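Local coordinates for protein RNA-dependent RNA polymerase (Qualyub virus, PDB 6DWX) that carries a viral OTU-like cysteine protease domain that probably removes ubiquitin, and perhaps ubiquitin-like modifiers, from host proteins, at residues 16-21 with 129-134. Residues are numbered along the deposited sequence; the frame is centred on the assembly and turned at random.
Sequences NCSQAN and GIRWGD
Gly-129 and Ala-20 form an antiparallel hydrogen-bonded pair, N to O in both directions at 2.9 Å. Ile-130 then faces Gln-19 as a non-hydrogen-bonded pair. Ile-130 CG2 reaches diagonally to Cys-17 SG, 3.7 Å away. Arg-131 pairs with Ser-18 through two backbone bonds and again through side chains: the arginine is extended as far as CD and bends at chi3 (65°), and its NE and NH2 both grip Ser-18 OG at 3.1 Å, nearly in the guanidinium plane. A water links that hydroxyl to Asn-16 O and Gly-133 O. NH1 is tied to Gly-135 O, and Trp-10 adds a cation-pi contact, so the guanidinium is fixed from several directions. On the sheet face that carries Ile-130 and Gln-19, Cys-17 swings its sulfur away from its own backbone N (chi1 -179°). This puts Cys-17 SG over the indole face, 4.1 Å from the centroid of the Trp-132 five-membered ring, a sulfur-aromatic contact. Asn-16 OD1 meets the ring edge at CD1, while its ND2 bonds Ser-108 of helix 101-111, which also packs on the indole. Gly-133 N closes the pairing on Asn-16 O at 3.0 Å. This regular antiparallel pair joins strand 17-25, second from the edge, to strand 125-132 in the mixed sheet of an OTU-like protease fold.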
ATOM      1  N   ASN A  16      10.044   8.745   3.401  1.00 28.14           N
ATOM      2  CA  ASN A  16       9.375   9.052   2.135  1.00 27.52           C
ATOM      3  C   ASN A  16       7.848   9.075   2.263  1.00 27.94           C
ATOM      4  O   ASN A  16       7.141   9.051   1.248  1.00 26.20           O
ATOM      5  CB  ASN A  16       9.827   8.091   1.016  1.00 25.91           C
ATOM      6  CG  ASN A  16       9.199   6.691   1.115  1.00 33.26           C
ATOM      7  OD1 ASN A  16       8.781   6.250   2.191  1.00 29.00           O
ATOM      8  ND2 ASN A  16       9.170   5.976  -0.014  1.00 26.22           N
ATOM      9  N   CYS A  17       7.338   9.210   3.483  1.00 27.98           N
ATOM     10  CA  CYS A  17       5.916   9.134   3.774  1.00 25.01           C
ATOM     11  C   CYS A  17       5.360  10.524   4.060  1.00 26.80           C
ATOM     12  O   CYS A  17       5.948  11.288   4.837  1.00 26.86           O
ATOM     13  CB  CYS A  17       5.664   8.204   4.961  1.00 22.82           C
ATOM     14  SG  CYS A  17       3.934   8.049   5.347  1.00 29.12           S
ATOM     15  N   SER A  18       4.228  10.850   3.429  1.00 22.91           N
ATOM     16  CA  SER A  18       3.535  12.105   3.675  1.00 27.00           C
ATOM     17  C   SER A  18       2.037  11.823   3.758  1.00 28.00           C
ATOM     18  O   SER A  18       1.571  10.700   3.529  1.00 25.29           O
ATOM     19  CB  SER A  18       3.848  13.153   2.595  1.00 24.17           C
ATOM     20  OG  SER A  18       3.500  12.661   1.304  1.00 25.91           O
ATOM     21  N   GLN A  19       1.274  12.870   4.055  1.00 26.98           N
ATOM     22  CA  GLN A  19      -0.102  12.704   4.469  1.00 27.26           C
ATOM     23  C   GLN A  19      -0.884  13.944   4.075  1.00 31.77           C
ATOM     24  O   GLN A  19      -0.332  15.045   4.011  1.00 33.81           O
ATOM     25  CB  GLN A  19      -0.176  12.455   5.973  1.00 26.52           C
ATOM     26  CG  GLN A  19      -1.557  12.371   6.510  1.00 42.10           C
ATOM     27  CD  GLN A  19      -1.661  12.971   7.881  1.00 55.35           C
ATOM     28  OE1 GLN A  19      -1.021  12.499   8.826  1.00 61.08           O
ATOM     29  NE2 GLN A  19      -2.466  14.030   8.006  1.00 56.76           N
ATOM     30  N   ALA A  20      -2.172  13.754   3.796  1.00 29.81           N
ATOM     31  CA  ALA A  20      -3.043  14.846   3.388  1.00 32.74           C
ATOM     32  C   ALA A  20      -4.415  14.635   4.004  1.00 35.60           C
ATOM     33  O   ALA A  20      -4.963  13.530   3.944  1.00 32.72           O
ATOM     34  CB  ALA A  20      -3.145  14.930   1.863  1.00 31.39           C
ATOM     35  N   ASN A  21      -4.951  15.676   4.631  1.00 38.17           N
ATOM     36  CA  ASN A  21      -6.352  15.695   5.025  1.00 38.84           C
ATOM     37  C   ASN A  21      -7.137  16.325   3.891  1.00 36.82           C
ATOM     38  O   ASN A  21      -6.875  17.463   3.504  1.00 34.93           O
ATOM     39  CB  ASN A  21      -6.565  16.462   6.323  1.00 39.17           C
ATOM     40  CG  ASN A  21      -5.551  16.092   7.358  1.00 52.72           C
ATOM     41  OD1 ASN A  21      -5.584  14.980   7.895  1.00 53.41           O
ATOM     42  ND2 ASN A  21      -4.609  16.999   7.619  1.00 59.10           N
ATOM     43  N   GLY A 129      -5.431  10.912   2.905  1.00 26.31           N
ATOM     44  CA  GLY A 129      -4.454  10.186   2.115  1.00 22.10           C
ATOM     45  C   GLY A 129      -3.149  10.037   2.875  1.00 26.54           C
ATOM     46  O   GLY A 129      -2.734  10.947   3.593  1.00 27.01           O
ATOM     47  N   ILE A 130      -2.512   8.879   2.717  1.00 23.26           N
ATOM     48  CA  ILE A 130      -1.144   8.646   3.154  1.00 23.95           C
ATOM     49  C   ILE A 130      -0.347   8.146   1.951  1.00 24.96           C
ATOM     50  O   ILE A 130      -0.769   7.206   1.268  1.00 24.64           O
ATOM     51  CB  ILE A 130      -1.076   7.638   4.319  1.00 27.42           C
ATOM     52  CG1 ILE A 130      -1.892   8.157   5.503  1.00 30.37           C
ATOM     53  CG2 ILE A 130       0.384   7.380   4.717  1.00 20.83           C
ATOM     54  CD1 ILE A 130      -2.010   7.168   6.647  1.00 32.31           C
ATOM     55  N   ARG A 131       0.806   8.769   1.701  1.00 24.80           N
ATOM     56  CA  ARG A 131       1.557   8.591   0.467  1.00 23.78           C
ATOM     57  C   ARG A 131       2.990   8.183   0.772  1.00 24.43           C
ATOM     58  O   ARG A 131       3.634   8.773   1.647  1.00 22.13           O
ATOM     59  CB  ARG A 131       1.548   9.895  -0.356  1.00 22.60           C
ATOM     60  CG  ARG A 131       2.349   9.823  -1.653  1.00 24.49           C
ATOM     61  CD  ARG A 131       2.255  11.127  -2.447  1.00 23.50           C
ATOM     62  NE  ARG A 131       2.888  12.196  -1.684  1.00 29.71           N
ATOM     63  CZ  ARG A 131       3.619  13.168  -2.214  1.00 27.81           C
ATOM     64  NH1 ARG A 131       3.781  13.244  -3.530  1.00 28.05           N
ATOM     65  NH2 ARG A 131       4.190  14.055  -1.420  1.00 26.83           N
ATOM     66  N   TRP A 132       3.486   7.177   0.053  1.00 25.32           N
ATOM     67  CA  TRP A 132       4.901   6.825   0.030  1.00 21.82           C
ATOM     68  C   TRP A 132       5.433   7.114  -1.368  1.00 25.39           C
ATOM     69  O   TRP A 132       4.957   6.532  -2.350  1.00 24.66           O
ATOM     70  CB  TRP A 132       5.122   5.358   0.401  1.00 22.94           C
ATOM     71  CG  TRP A 132       4.781   5.026   1.836  1.00 25.72           C
ATOM     72  CD1 TRP A 132       5.657   4.903   2.879  1.00 23.55           C
ATOM     73  CD2 TRP A 132       3.470   4.755   2.380  1.00 22.48           C
ATOM     74  NE1 TRP A 132       4.978   4.578   4.030  1.00 23.08           N
ATOM     75  CE2 TRP A 132       3.639   4.481   3.755  1.00 21.47           C
ATOM     76  CE3 TRP A 132       2.178   4.698   1.833  1.00 21.52           C
ATOM     77  CZ2 TRP A 132       2.562   4.160   4.595  1.00 23.43           C
ATOM     78  CZ3 TRP A 132       1.098   4.392   2.677  1.00 21.49           C
ATOM     79  CH2 TRP A 132       1.301   4.122   4.041  1.00 20.37           C
ATOM     80  N   GLY A 133       6.407   8.011  -1.457  1.00 27.06           N
ATOM     81  CA  GLY A 133       6.933   8.462  -2.729  1.00 26.46           C
ATOM     82  C   GLY A 133       6.543   9.903  -3.019  1.00 29.37           C
ATOM     83  O   GLY A 133       5.721  10.516  -2.332  1.00 28.49           O
ATOM     84  N   ASP A 134       7.149  10.435  -4.083  1.00 30.37           N
ATOM     85  CA  ASP A 134       6.988  11.834  -4.470  1.00 34.53           C
ATOM     86  C   ASP A 134       5.993  12.049  -5.601  1.00 34.19           C
ATOM     87  O   ASP A 134       5.779  13.200  -5.997  1.00 32.28           O
ATOM     88  CB  ASP A 134       8.336  12.430  -4.914  1.00 34.50           C
ATOM     89  CG  ASP A 134       9.204  12.889  -3.744  1.00 35.88           C
ATOM     90  OD1 ASP A 134       8.680  13.200  -2.642  1.00 37.47           O
ATOM     91  OD2 ASP A 134      10.433  12.928  -3.938  1.00 38.80           O
TER
HETATM   92  O   HOH W   1       5.397  11.074   0.328  1.00 23.05           O
HETATM   93  O   HOH W   2       8.870  11.221  -0.821  1.00 39.03           O